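PDB 5CDD: structural polyprotein, VP3 from Israeli acute paralysis virus, which probably serves as a structural protein of the viral capsid, being the polyprotein segment that folds into the VP3 jelly-roll subunit of the virion shell. Local coordinates for residues Q78-N83 and P173-L178; P96-S101 and E232-F237; S131-T136 and M212-A217; I141-T146 and L193-D198; T150-I155 and R241-L246. All coordinates share one frame; numbering follows the deposited sequence.

Interaction 1. Residues Q78-N83 and P173-L178; sequences QKPIAN and PDQDQL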
# COMPACT_ATOMS: atom_id res chain seq x y z
N GLN B 78 31.51 8.90 69.42
CA GLN B 78 32.11 9.56 68.27
C GLN B 78 33.32 8.80 67.71
O GLN B 78 34.30 9.40 67.28
CB GLN B 78 32.51 11.00 68.63
CG GLN B 78 31.34 11.89 69.01
CD GLN B 78 31.69 13.36 68.96
OE1 GLN B 78 32.63 13.80 69.62
NE2 GLN B 78 30.94 14.12 68.18
N LYS B 79 33.24 7.47 67.73
CA LYS B 79 34.29 6.61 67.22
C LYS B 79 33.62 5.51 66.41
O LYS B 79 32.80 4.76 66.95
CB LYS B 79 35.10 5.99 68.37
CG LYS B 79 36.22 5.06 67.90
CD LYS B 79 36.95 4.40 69.06
CE LYS B 79 37.93 3.34 68.56
NZ LYS B 79 37.24 2.27 67.78
N PRO B 80 33.95 5.40 65.11
CA PRO B 80 33.30 4.35 64.32
C PRO B 80 33.39 2.99 64.99
O PRO B 80 34.46 2.55 65.39
CB PRO B 80 34.05 4.40 62.99
CG PRO B 80 35.41 4.85 63.39
CD PRO B 80 35.10 5.95 64.38
N ILE B 81 32.24 2.33 65.12
CA ILE B 81 32.17 1.02 65.73
C ILE B 81 33.22 0.07 65.16
O ILE B 81 33.22 -0.22 63.97
CB ILE B 81 30.79 0.38 65.55
CG1 ILE B 81 29.79 1.09 66.47
CG2 ILE B 81 30.85 -1.12 65.84
CD1 ILE B 81 28.38 0.66 66.30
N ALA B 82 34.10 -0.41 66.03
CA ALA B 82 35.16 -1.32 65.61
C ALA B 82 34.63 -2.67 65.18
O ALA B 82 33.77 -3.25 65.83
CB ALA B 82 36.16 -1.51 66.73
N ASN B 83 35.17 -3.16 64.07
CA ASN B 83 34.79 -4.45 63.51
C ASN B 83 36.08 -5.02 62.93
O ASN B 83 36.12 -5.49 61.79
CB ASN B 83 33.75 -4.26 62.41
CG ASN B 83 33.27 -5.58 61.84
OD1 ASN B 83 32.75 -6.43 62.56
ND2 ASN B 83 33.43 -5.75 60.53
N PRO B 173 39.12 0.44 56.27
CA PRO B 173 38.90 1.82 56.69
C PRO B 173 39.97 2.33 57.67
O PRO B 173 40.61 1.54 58.37
CB PRO B 173 37.52 1.76 57.33
CG PRO B 173 37.55 0.43 58.00
CD PRO B 173 38.17 -0.47 56.93
N ASP B 174 40.14 3.64 57.70
CA ASP B 174 41.10 4.28 58.59
C ASP B 174 40.29 4.91 59.73
O ASP B 174 40.07 6.12 59.75
CB ASP B 174 41.87 5.37 57.85
CG ASP B 174 43.09 5.84 58.61
OD1 ASP B 174 42.98 6.07 59.83
OD2 ASP B 174 44.15 5.99 57.98
N GLN B 175 39.86 4.07 60.66
CA GLN B 175 39.05 4.49 61.80
C GLN B 175 39.60 5.68 62.57
O GLN B 175 38.85 6.57 62.94
CB GLN B 175 38.88 3.31 62.75
CG GLN B 175 38.24 2.11 62.10
CD GLN B 175 38.98 0.83 62.43
OE1 GLN B 175 40.14 0.66 62.07
NE2 GLN B 175 38.30 -0.08 63.11
N ASP B 176 40.90 5.68 62.81
CA ASP B 176 41.53 6.78 63.54
C ASP B 176 41.21 8.14 62.93
O ASP B 176 41.22 9.15 63.62
CB ASP B 176 43.05 6.59 63.60
CG ASP B 176 43.45 5.24 64.16
OD1 ASP B 176 43.05 4.93 65.30
OD2 ASP B 176 44.16 4.49 63.45
N GLN B 177 40.92 8.15 61.64
CA GLN B 177 40.62 9.38 60.93
C GLN B 177 39.15 9.74 60.98
O GLN B 177 38.76 10.82 60.55
CB GLN B 177 41.05 9.25 59.47
CG GLN B 177 42.55 9.18 59.28
CD GLN B 177 43.13 10.48 58.76
OE1 GLN B 177 42.99 10.80 57.57
NE2 GLN B 177 43.77 11.24 59.63
N LEU B 178 38.32 8.84 61.51
CA LEU B 178 36.89 9.08 61.57
C LEU B 178 36.32 9.22 62.98
O LEU B 178 35.22 8.76 63.26
CB LEU B 178 36.17 7.96 60.81
CG LEU B 178 36.50 7.89 59.31
CD1 LEU B 178 35.93 6.63 58.72
CD2 LEU B 178 35.93 9.12 58.61

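Interaction 2. Residues P96-S101 and E232-F237; sequences PCYSKS and ESFSGF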
# COMPACT_ATOMS: atom_id res chain seq x y z
N PRO B 96 28.61 -1.39 43.73
CA PRO B 96 29.63 -2.44 43.62
C PRO B 96 29.98 -3.04 44.98
O PRO B 96 29.66 -2.46 46.02
CB PRO B 96 30.82 -1.70 43.00
CG PRO B 96 30.17 -0.61 42.21
CD PRO B 96 29.10 -0.13 43.14
N CYS B 97 30.64 -4.19 44.97
CA CYS B 97 31.02 -4.84 46.22
C CYS B 97 32.31 -4.23 46.75
O CYS B 97 33.21 -3.89 45.98
CB CYS B 97 31.20 -6.35 46.00
SG CYS B 97 31.11 -7.30 47.53
N TYR B 98 32.40 -4.08 48.07
CA TYR B 98 33.58 -3.48 48.68
C TYR B 98 34.31 -4.40 49.66
O TYR B 98 35.46 -4.15 50.01
CB TYR B 98 33.18 -2.19 49.40
CG TYR B 98 32.11 -2.38 50.45
CD1 TYR B 98 32.41 -2.94 51.69
CD2 TYR B 98 30.79 -2.02 50.19
CE1 TYR B 98 31.42 -3.14 52.65
CE2 TYR B 98 29.79 -2.21 51.14
CZ TYR B 98 30.11 -2.78 52.37
OH TYR B 98 29.13 -2.98 53.31
N SER B 99 33.64 -5.46 50.09
CA SER B 99 34.24 -6.39 51.04
C SER B 99 34.64 -7.71 50.39
O SER B 99 33.91 -8.24 49.55
CB SER B 99 33.28 -6.67 52.20
OG SER B 99 32.08 -7.27 51.73
N LYS B 100 35.80 -8.23 50.78
CA LYS B 100 36.29 -9.49 50.24
C LYS B 100 37.11 -10.22 51.29
O LYS B 100 37.58 -9.63 52.27
CB LYS B 100 37.15 -9.25 49.00
CG LYS B 100 38.46 -8.54 49.28
CD LYS B 100 39.22 -8.27 47.99
CE LYS B 100 40.44 -7.40 48.25
NZ LYS B 100 41.09 -6.96 46.99
N SER B 101 37.28 -11.52 51.08
CA SER B 101 38.06 -12.36 51.97
C SER B 101 39.10 -13.06 51.11
O SER B 101 38.83 -13.39 49.96
CB SER B 101 37.16 -13.39 52.66
OG SER B 101 37.92 -14.26 53.47
N GLU B 232 37.06 5.00 42.66
CA GLU B 232 36.26 5.44 41.52
C GLU B 232 34.93 4.70 41.44
O GLU B 232 34.19 4.87 40.47
CB GLU B 232 37.05 5.22 40.23
CG GLU B 232 38.27 6.10 40.08
CD GLU B 232 37.91 7.57 39.92
OE1 GLU B 232 37.28 7.91 38.89
OE2 GLU B 232 38.25 8.37 40.82
N SER B 233 34.63 3.89 42.45
CA SER B 233 33.39 3.12 42.45
C SER B 233 32.40 3.42 43.57
O SER B 233 31.41 2.71 43.70
CB SER B 233 33.72 1.62 42.51
OG SER B 233 34.66 1.25 41.52
N PHE B 234 32.63 4.46 44.37
CA PHE B 234 31.70 4.70 45.48
C PHE B 234 31.06 6.06 45.75
O PHE B 234 29.90 6.11 46.14
CB PHE B 234 32.33 4.15 46.75
CG PHE B 234 32.48 2.66 46.74
CD1 PHE B 234 31.36 1.84 46.83
CD2 PHE B 234 33.72 2.07 46.57
CE1 PHE B 234 31.48 0.45 46.74
CE2 PHE B 234 33.85 0.68 46.48
CZ PHE B 234 32.73 -0.13 46.57
N SER B 235 31.79 7.16 45.57
CA SER B 235 31.21 8.49 45.80
C SER B 235 31.13 8.96 47.25
O SER B 235 30.89 10.14 47.51
CB SER B 235 29.78 8.58 45.22
OG SER B 235 28.81 8.20 46.20
N GLY B 236 31.32 8.04 48.20
CA GLY B 236 31.26 8.44 49.59
C GLY B 236 31.18 7.27 50.54
O GLY B 236 31.48 6.14 50.17
N PHE B 237 30.75 7.53 51.78
CA PHE B 237 30.65 6.47 52.77
C PHE B 237 29.75 6.85 53.94
O PHE B 237 29.48 8.02 54.19
CB PHE B 237 32.04 6.10 53.29
CG PHE B 237 32.71 7.20 54.08
CD1 PHE B 237 32.47 7.34 55.45
CD2 PHE B 237 33.58 8.10 53.46
CE1 PHE B 237 33.08 8.36 56.18
CE2 PHE B 237 34.19 9.12 54.19
CZ PHE B 237 33.95 9.25 55.55

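Interaction 3. Residues S131-T136 and M212-A217; sequences SYWRAT and MFLKTA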
# COMPACT_ATOMS: atom_id res chain seq x y z
N SER B 131 29.89 -2.00 33.28
CA SER B 131 31.06 -1.15 33.48
C SER B 131 30.82 0.02 34.44
O SER B 131 31.66 0.30 35.29
CB SER B 131 31.55 -0.62 32.14
OG SER B 131 32.00 -1.68 31.32
N TYR B 132 29.69 0.70 34.29
CA TYR B 132 29.38 1.83 35.17
C TYR B 132 27.97 1.71 35.72
O TYR B 132 27.11 1.06 35.12
CB TYR B 132 29.51 3.15 34.41
CG TYR B 132 30.74 3.25 33.53
CD1 TYR B 132 30.67 2.94 32.17
CD2 TYR B 132 31.97 3.63 34.06
CE1 TYR B 132 31.80 3.01 31.36
CE2 TYR B 132 33.11 3.70 33.25
CZ TYR B 132 33.01 3.39 31.91
OH TYR B 132 34.13 3.46 31.10
N TRP B 133 27.74 2.33 36.87
CA TRP B 133 26.44 2.29 37.51
C TRP B 133 25.98 3.66 38.00
O TRP B 133 26.74 4.64 37.98
CB TRP B 133 26.47 1.34 38.72
CG TRP B 133 27.37 1.82 39.82
CD1 TRP B 133 28.72 1.63 39.90
CD2 TRP B 133 27.00 2.59 40.96
NE1 TRP B 133 29.21 2.25 41.03
CE2 TRP B 133 28.17 2.85 41.70
CE3 TRP B 133 25.78 3.10 41.44
CZ2 TRP B 133 28.17 3.59 42.89
CZ3 TRP B 133 25.78 3.84 42.62
CH2 TRP B 133 26.97 4.07 43.33
N ARG B 134 24.74 3.71 38.45
CA ARG B 134 24.12 4.92 38.98
C ARG B 134 22.86 4.45 39.70
O ARG B 134 22.00 3.81 39.09
CB ARG B 134 23.74 5.87 37.84
CG ARG B 134 23.10 7.16 38.31
CD ARG B 134 22.53 7.94 37.14
NE ARG B 134 21.88 9.17 37.58
CZ ARG B 134 22.53 10.28 37.93
NH1 ARG B 134 23.85 10.31 37.88
NH2 ARG B 134 21.85 11.35 38.33
N ALA B 135 22.75 4.75 40.99
CA ALA B 135 21.58 4.32 41.74
C ALA B 135 21.47 4.94 43.12
O ALA B 135 22.39 5.60 43.61
CB ALA B 135 21.57 2.80 41.85
N THR B 136 20.33 4.71 43.76
CA THR B 136 20.07 5.19 45.10
C THR B 136 20.34 4.02 46.02
O THR B 136 19.63 3.02 45.99
CB THR B 136 18.60 5.63 45.27
OG1 THR B 136 18.34 6.76 44.43
CG2 THR B 136 18.31 6.00 46.71
N MET B 212 28.55 11.24 35.95
CA MET B 212 27.22 10.76 35.60
C MET B 212 27.02 9.32 36.09
O MET B 212 25.93 8.94 36.49
CB MET B 212 27.04 10.82 34.09
CG MET B 212 27.07 12.21 33.52
SD MET B 212 26.61 12.19 31.78
CE MET B 212 25.03 13.00 31.86
N PHE B 213 28.10 8.55 36.03
CA PHE B 213 28.09 7.15 36.46
C PHE B 213 29.40 6.86 37.17
O PHE B 213 30.40 7.56 36.95
CB PHE B 213 27.98 6.22 35.25
CG PHE B 213 26.79 6.49 34.37
CD1 PHE B 213 25.51 6.12 34.77
CD2 PHE B 213 26.96 7.07 33.12
CE1 PHE B 213 24.41 6.32 33.93
CE2 PHE B 213 25.87 7.27 32.27
CZ PHE B 213 24.60 6.90 32.68
N LEU B 214 29.41 5.84 38.02
CA LEU B 214 30.62 5.44 38.74
C LEU B 214 31.04 4.05 38.29
O LEU B 214 30.22 3.27 37.81
CB LEU B 214 30.37 5.45 40.25
CG LEU B 214 30.23 6.82 40.91
CD1 LEU B 214 29.84 6.65 42.37
CD2 LEU B 214 31.54 7.58 40.81
N LYS B 215 32.33 3.75 38.42
CA LYS B 215 32.84 2.45 38.01
C LYS B 215 32.26 1.32 38.85
O LYS B 215 31.77 1.55 39.96
CB LYS B 215 34.37 2.45 38.08
CG LYS B 215 35.04 3.34 37.03
CD LYS B 215 36.55 3.16 37.01
CE LYS B 215 37.20 3.88 35.83
NZ LYS B 215 37.06 5.36 35.90
N THR B 216 32.33 0.10 38.33
CA THR B 216 31.79 -1.06 39.04
C THR B 216 32.87 -2.04 39.49
O THR B 216 32.57 -3.15 39.92
CB THR B 216 30.79 -1.83 38.15
OG1 THR B 216 31.47 -2.34 37.00
CG2 THR B 216 29.64 -0.92 37.72
N ALA B 217 34.13 -1.63 39.39
CA ALA B 217 35.25 -2.47 39.78
C ALA B 217 35.18 -2.85 41.25
O ALA B 217 35.38 -4.01 41.62
CB ALA B 217 36.57 -1.76 39.49

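Interaction 4. Residues I141-T146 and L193-D198; sequences ITVVKT and LDLTND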
# COMPACT_ATOMS: atom_id res chain seq x y z
N ILE B 141 19.52 -0.43 59.06
CA ILE B 141 20.32 -0.70 60.24
C ILE B 141 19.44 -1.11 61.42
O ILE B 141 18.64 -0.33 61.93
CB ILE B 141 21.14 0.55 60.62
CG1 ILE B 141 21.97 0.98 59.40
CG2 ILE B 141 22.03 0.25 61.81
CD1 ILE B 141 22.70 2.29 59.59
N THR B 142 19.60 -2.37 61.83
CA THR B 142 18.83 -2.93 62.92
C THR B 142 19.71 -3.14 64.15
O THR B 142 20.85 -3.57 64.04
CB THR B 142 18.21 -4.28 62.53
OG1 THR B 142 17.52 -4.17 61.28
CG2 THR B 142 17.25 -4.75 63.62
N VAL B 143 19.16 -2.86 65.33
CA VAL B 143 19.90 -3.04 66.57
C VAL B 143 19.21 -4.14 67.36
O VAL B 143 18.18 -3.91 68.00
CB VAL B 143 19.92 -1.75 67.41
CG1 VAL B 143 20.73 -1.98 68.67
CG2 VAL B 143 20.52 -0.61 66.61
N VAL B 144 19.77 -5.35 67.31
CA VAL B 144 19.20 -6.48 68.03
C VAL B 144 19.50 -6.31 69.52
O VAL B 144 20.61 -6.57 69.97
CB VAL B 144 19.79 -7.80 67.53
CG1 VAL B 144 19.11 -8.96 68.21
CG2 VAL B 144 19.63 -7.91 66.02
N LYS B 145 18.48 -5.88 70.27
CA LYS B 145 18.64 -5.63 71.70
C LYS B 145 17.42 -6.07 72.51
O LYS B 145 16.59 -6.85 72.04
CB LYS B 145 18.83 -4.13 71.91
CG LYS B 145 17.60 -3.33 71.52
CD LYS B 145 17.80 -1.83 71.64
CE LYS B 145 16.47 -1.11 71.56
NZ LYS B 145 15.70 -1.48 70.34
N THR B 146 17.34 -5.57 73.74
CA THR B 146 16.23 -5.85 74.64
C THR B 146 15.63 -4.49 74.99
O THR B 146 16.18 -3.45 74.63
CB THR B 146 16.69 -6.54 75.95
OG1 THR B 146 17.45 -5.61 76.73
CG2 THR B 146 17.54 -7.76 75.64
N LEU B 193 19.87 7.11 65.68
CA LEU B 193 18.99 6.04 66.11
C LEU B 193 19.02 5.93 67.63
O LEU B 193 20.05 5.63 68.22
CB LEU B 193 19.43 4.71 65.48
CG LEU B 193 18.56 3.48 65.74
CD1 LEU B 193 17.16 3.72 65.21
CD2 LEU B 193 19.19 2.28 65.07
N ASP B 194 17.87 6.19 68.26
CA ASP B 194 17.76 6.12 69.71
C ASP B 194 17.10 4.80 70.10
O ASP B 194 15.91 4.59 69.84
CB ASP B 194 16.92 7.29 70.23
CG ASP B 194 17.02 7.47 71.73
OD1 ASP B 194 16.72 6.51 72.47
OD2 ASP B 194 17.41 8.58 72.17
N LEU B 195 17.87 3.91 70.73
CA LEU B 195 17.37 2.61 71.14
C LEU B 195 16.11 2.65 72.01
O LEU B 195 15.47 1.62 72.24
CB LEU B 195 18.47 1.83 71.88
CG LEU B 195 19.61 1.25 71.04
CD1 LEU B 195 20.29 2.34 70.24
CD2 LEU B 195 20.61 0.56 71.96
N THR B 196 15.76 3.84 72.50
CA THR B 196 14.58 4.01 73.34
C THR B 196 13.32 4.24 72.52
O THR B 196 12.21 4.02 73.00
CB THR B 196 14.77 5.19 74.31
OG1 THR B 196 15.88 4.93 75.18
CG2 THR B 196 13.52 5.41 75.15
N ASN B 197 13.49 4.69 71.28
CA ASN B 197 12.35 4.96 70.41
C ASN B 197 12.28 4.07 69.18
O ASN B 197 11.19 3.74 68.71
CB ASN B 197 12.37 6.43 69.97
CG ASN B 197 12.22 7.39 71.12
OD1 ASN B 197 11.18 7.43 71.78
ND2 ASN B 197 13.26 8.17 71.39
N ASP B 198 13.43 3.66 68.66
CA ASP B 198 13.47 2.82 67.47
C ASP B 198 14.43 1.65 67.60
O ASP B 198 15.31 1.64 68.47
CB ASP B 198 13.87 3.66 66.26
CG ASP B 198 12.97 4.87 66.06
OD1 ASP B 198 11.76 4.67 65.82
OD2 ASP B 198 13.47 6.01 66.15

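Interaction 5. Residues T150-I155 and R241-L246; sequences TGRLEI and RPVTKL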
# COMPACT_ATOMS: atom_id res chain seq x y z
N THR B 150 19.81 1.00 76.23
CA THR B 150 19.60 2.38 75.85
C THR B 150 20.89 2.93 75.25
O THR B 150 21.97 2.36 75.42
CB THR B 150 19.19 3.25 77.06
OG1 THR B 150 20.20 3.18 78.08
CG2 THR B 150 17.86 2.77 77.63
N GLY B 151 20.77 4.05 74.55
CA GLY B 151 21.93 4.66 73.93
C GLY B 151 21.52 5.23 72.59
O GLY B 151 20.37 5.06 72.18
N ARG B 152 22.43 5.92 71.92
CA ARG B 152 22.11 6.53 70.63
C ARG B 152 23.22 6.32 69.61
O ARG B 152 24.37 6.67 69.85
CB ARG B 152 21.85 8.02 70.81
CG ARG B 152 20.53 8.32 71.47
CD ARG B 152 20.68 9.36 72.57
NE ARG B 152 21.23 10.61 72.07
CZ ARG B 152 20.65 11.38 71.17
NH1 ARG B 152 19.47 11.04 70.66
NH2 ARG B 152 21.24 12.50 70.76
N LEU B 153 22.85 5.76 68.46
CA LEU B 153 23.80 5.49 67.39
C LEU B 153 23.68 6.57 66.32
O LEU B 153 22.58 7.00 65.98
CB LEU B 153 23.52 4.10 66.81
CG LEU B 153 24.65 3.32 66.14
CD1 LEU B 153 25.84 3.17 67.09
CD2 LEU B 153 24.12 1.95 65.75
N GLU B 154 24.82 7.01 65.80
CA GLU B 154 24.85 8.04 64.77
C GLU B 154 25.30 7.47 63.44
O GLU B 154 26.28 6.72 63.37
CB GLU B 154 25.79 9.17 65.19
CG GLU B 154 26.08 10.19 64.10
CD GLU B 154 27.18 11.16 64.49
OE1 GLU B 154 28.29 10.71 64.82
OE2 GLU B 154 26.92 12.39 64.47
N ILE B 155 24.59 7.83 62.37
CA ILE B 155 24.93 7.37 61.03
C ILE B 155 24.90 8.59 60.12
O ILE B 155 23.83 9.14 59.86
CB ILE B 155 23.92 6.33 60.52
CG1 ILE B 155 23.79 5.18 61.53
CG2 ILE B 155 24.38 5.78 59.18
CD1 ILE B 155 22.40 5.04 62.12
N ARG B 241 28.74 5.77 64.41
CA ARG B 241 29.43 6.10 65.65
C ARG B 241 28.44 6.39 66.77
O ARG B 241 27.42 7.05 66.56
CB ARG B 241 30.32 7.33 65.45
CG ARG B 241 31.28 7.22 64.28
CD ARG B 241 32.19 8.44 64.20
NE ARG B 241 31.43 9.69 64.20
CZ ARG B 241 31.96 10.88 63.94
NH1 ARG B 241 33.25 10.99 63.65
NH2 ARG B 241 31.20 11.97 63.96
N PRO B 242 28.73 5.90 67.99
CA PRO B 242 27.83 6.13 69.12
C PRO B 242 27.85 7.59 69.56
O PRO B 242 28.92 8.20 69.69
CB PRO B 242 28.40 5.21 70.20
CG PRO B 242 29.08 4.13 69.42
CD PRO B 242 29.76 4.90 68.33
N VAL B 243 26.67 8.17 69.77
CA VAL B 243 26.57 9.55 70.23
C VAL B 243 26.47 9.49 71.75
O VAL B 243 27.05 10.30 72.47
CB VAL B 243 25.30 10.24 69.67
CG1 VAL B 243 25.13 11.61 70.30
CG2 VAL B 243 25.41 10.37 68.17
N THR B 244 25.72 8.50 72.22
CA THR B 244 25.51 8.25 73.64
C THR B 244 25.94 6.81 73.90
O THR B 244 25.42 5.88 73.28
CB THR B 244 24.03 8.41 74.02
OG1 THR B 244 23.64 9.78 73.86
CG2 THR B 244 23.79 7.98 75.47
N LYS B 245 26.89 6.63 74.81
CA LYS B 245 27.40 5.31 75.14
C LYS B 245 26.27 4.31 75.41
O LYS B 245 25.18 4.70 75.85
CB LYS B 245 28.32 5.41 76.36
CG LYS B 245 29.43 4.37 76.38
CD LYS B 245 30.53 4.78 77.34
CE LYS B 245 31.73 3.86 77.22
NZ LYS B 245 32.85 4.28 78.11
N LEU B 246 26.53 3.04 75.15
CA LEU B 246 25.52 2.00 75.36
C LEU B 246 25.32 1.71 76.84
O LEU B 246 26.27 1.42 77.57
CB LEU B 246 25.93 0.71 74.64
CG LEU B 246 24.94 -0.46 74.77
CD1 LEU B 246 23.61 -0.08 74.14
CD2 LEU B 246 25.52 -1.70 74.10

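Interaction 1. Residues Q78-N83 and P173-L178
Gln78 meets the other segment through its backbone alone: its carbonyl O lies 4.2 Å from Leu178 O, two acceptors with no bond between them, while its amide end leads away. Pro80 is the centre of the contact. Its ring points at the single 3-10 turn of residues 175-177, CG resting 3.8 Å from Gln175 CB and 4.1 Å from Leu178 CB, and CD lying beside the Leu178 carbonyl. The turn that receives the ring is closed by Leu178 N donating to Gln175 O (2.7 Å). Ala82 takes up the contact next, its CA 4.2 Å from Gln175 NE2. That reach comes from the torsions of Gln175: CG stands anti to the carbonyl carbon (chi1 -58°), and the chain then bends at chi2 (134°), so the side chain crosses Pro80 obliquely and brings its amide alongside Ala82 and the Asn83 N. NE2 does not bond to either residue but donates to Gly84 O, just beyond the segment. No hydrogen bond joins 78-83 to 173-178, and the fit is mainly apolar. In the jelly roll the two loops, one leading from strand 64-72 to strand 90-92 and the other from strand 171-173 to strand 189-194, are packed against strands 90-92 and 236-247: Pro80 touches Val90, Cys239 and Arg241, and Leu178 touches Val90 and Phe237.

Interaction 2. Residues P96-S101 and E232-F237
With CG anti to its carbonyl carbon (chi1 -66°), Phe234 sends its ring across to residues 96-98, while Tyr98 holds CG between its backbone N and carbonyl carbon (chi1 57°), leaving its CB turned to the Phe234 ring and its phenol leading away from the other segment. The end of the Phe234 ring thus enters a bend of the 96-98 backbone. CE1 lies 3.5 Å from Pro96 O and CZ 3.8 Å from Cys97 O, both oxygens near the ring plane at its edge. Tyr98 CB reaches the same CZ at 3.5 Å from an oblique direction, and Phe234 CE1 in turn sits at the edge of the Tyr98 ring. Pro96 completes the enclosure: its CB is 4.3 Å from Phe234 CZ, and its CD lies 3.7 Å from Ser233 O. Within its own segment Ser233 CB covers part of one face of the Phe234 ring. The polar ends are occupied outside the contact, Tyr98 OH by His67 and Ser233 OG by Asn229 O and Gly218 N. All five touching residues are buried in the jelly roll, where the loop after strand 90-92 meets the start of strand 236-247. No hydrogen bond spans the two segments, so cohesion rests on apolar packing, perhaps assisted by the two carbonyl oxygens facing the weakly positive C-H edge of the phenyl ring.

Interaction 3. Residues S131-T136 and M212-A217
A short antiparallel pairing adds strand 214-215, from the long connection that precedes strand 236-247, to the start of strand 132-144. Trp133 and Leu214 form the hydrogen-bonded pair: Trp133 N donates to Leu214 O (2.8 Å) and Leu214 N to Trp133 O (2.9 Å), each donor in the plane of the carbonyl it meets. Their side chains run the same way on one side of the sheet. Trp133 has CG between its backbone N and carbonyl carbon (chi1 65°), which lays the indole alongside Leu214, with Leu214 CB over one face near the rim and CD1 3.5 Å from Trp133 CZ2. The same rotation sets NE1 beside Lys215 O (2.9 Å), in the indole plane but bent enough to be only a weak bond. Thr216 places CG2 at the indole edge, its OG1 being engaged by Phe130 O. Beyond the pair, Arg134 is extended from CG to NE and donates from NH1 to Met212 O (2.9 Å), the oxygen tilted 16° from the guanidinium plane. On the way its CB passes 3.6 Å from Phe213 CD1 at the edge of the phenyl ring, with guanidinium and ring planes 86° apart. Phe213 CB also packs on Tyr132 CB at 3.5 Å, and Tyr132 OH continues outward to Gly163 O of a neighbouring subunit. On the other side of strand 132-144, Ser131 and Tyr132 both face Val270 of strand 267-270. That is a classic beta bulge, here at the beginning of a jelly-roll strand flanked by two short antiparallel partners.

Interaction 4. Residues I141-T146 and L193-D198
Asp194 O, gripped by the backbone N of Asn197 (2.8 Å) and of Asp198 (2.9 Å), closes the turn that presents Leu195 to Val143 and Lys145. A third bond, to the side chain, joins them: Thr196 N donates to Asp194 OD1 at 2.8 Å, on the lone pair directed away from the other carboxylate oxygen, which makes an Asx turn. Just ahead of this turn Leu193 points at strand 132-144, and the Leu193 and Val143 side chains slide past each other in opposite directions, Leu193 CD2 3.5 Å from Val143 CG2. Val143 uses both methyls. CG2, anti to the carbonyl carbon, takes Leu193, while CG1, anti to the backbone N (chi1 -178°), faces Leu195 CD2 at 4.2 Å, the two side chains crossing at about a right angle. Lys145 packs its CD and CE on Leu195. Its CG stands between backbone N and carbonyl carbon (chi1 66°), and the chain then runs straight until it bends at chi4, so that CD lies 3.6 Å from Leu195 CG and CE beside Leu195 CB and O. Past the bend NZ stops 3.7 Å from Asp198 O, too far for a bond. No hydrogen bond joins the segments. Val256 also packs on Val143 and Lys145, and Leu246 on Leu195. Strands 132-144 and 189-194 belong to different sheets, and their inward Val143 and Leu193, with Leu195 just past the strand, meet in the interior. Such face-to-face packing of aliphatic side chains between two antiparallel sheets is the hallmark of the viral jelly-roll sandwich.

Interaction 5. Residues T150-I155 and R241-L246
Glu154 and Arg241 lie side by side and point the same way from paired strands of the four-stranded antiparallel sheet of the jelly roll. Their carboxylate and guanidinium planes are 31° apart. The salt bridge is carried by Glu154 OE1, met on its syn side by Arg241 NH2 (3.3 Å); Arg241 NE makes a weak second bond to it (3.4 Å). OE1 lies in the guanidinium plane, whereas NH2 sits 32° out of the carboxylate plane. Glu154 OE2 is engaged by Ser185 OG and Arg241 NH1 by the carbonyls of Ala183 and Leu178, so both groups are tied to loops as well as to each other. Glu154 N donates to Arg241 O (2.7 Å), one of the two backbone bonds of this pair. Val243 crosses Glu154 at about a right angle, its CG2 against Glu154 CB. Farther along the same side, the Arg152 chain bends at chi2 and chi3, which brings NE to Thr244 OG1 at the guanidinium edge (3.1 Å, weak). On the face that carries Leu153 and Pro242, Leu153, with CG anti to the backbone N (chi1 -154°), brings CD1 to within 4.1 Å of Pro242 CG, and both residues touch Trp71 of strand 64-72. Between Pro242 and Thr244 the register slips by one in a classic beta bulge, where Arg152 O accepts from both Val243 N (2.7 Å) and Thr244 N (3.3 Å).

Interactions 1, 4 and 5 gather at one end of the jelly roll. The centres of interactions 4 and 5 are about 10 Å apart, and Leu193 N lies 2.7 Å from Leu153 O and Leu195 N 3.1 Å from Gly151 O, both probable hydrogen bonds. Interaction 1 lies about 14 Å from interaction 5, centre to centre, and joins it through a probable bond of Gln78 N to Pro242 O (2.7 Å). Nearer the middle of the chain, interactions 2 and 3 have centres about 11 Å apart and share a probable bond of Lys215 N to Glu232 O (3.0 Å). The centres of interactions 1 and 2 are about 17 Å apart, and strand 132-144 runs from interaction 3 to interaction 4.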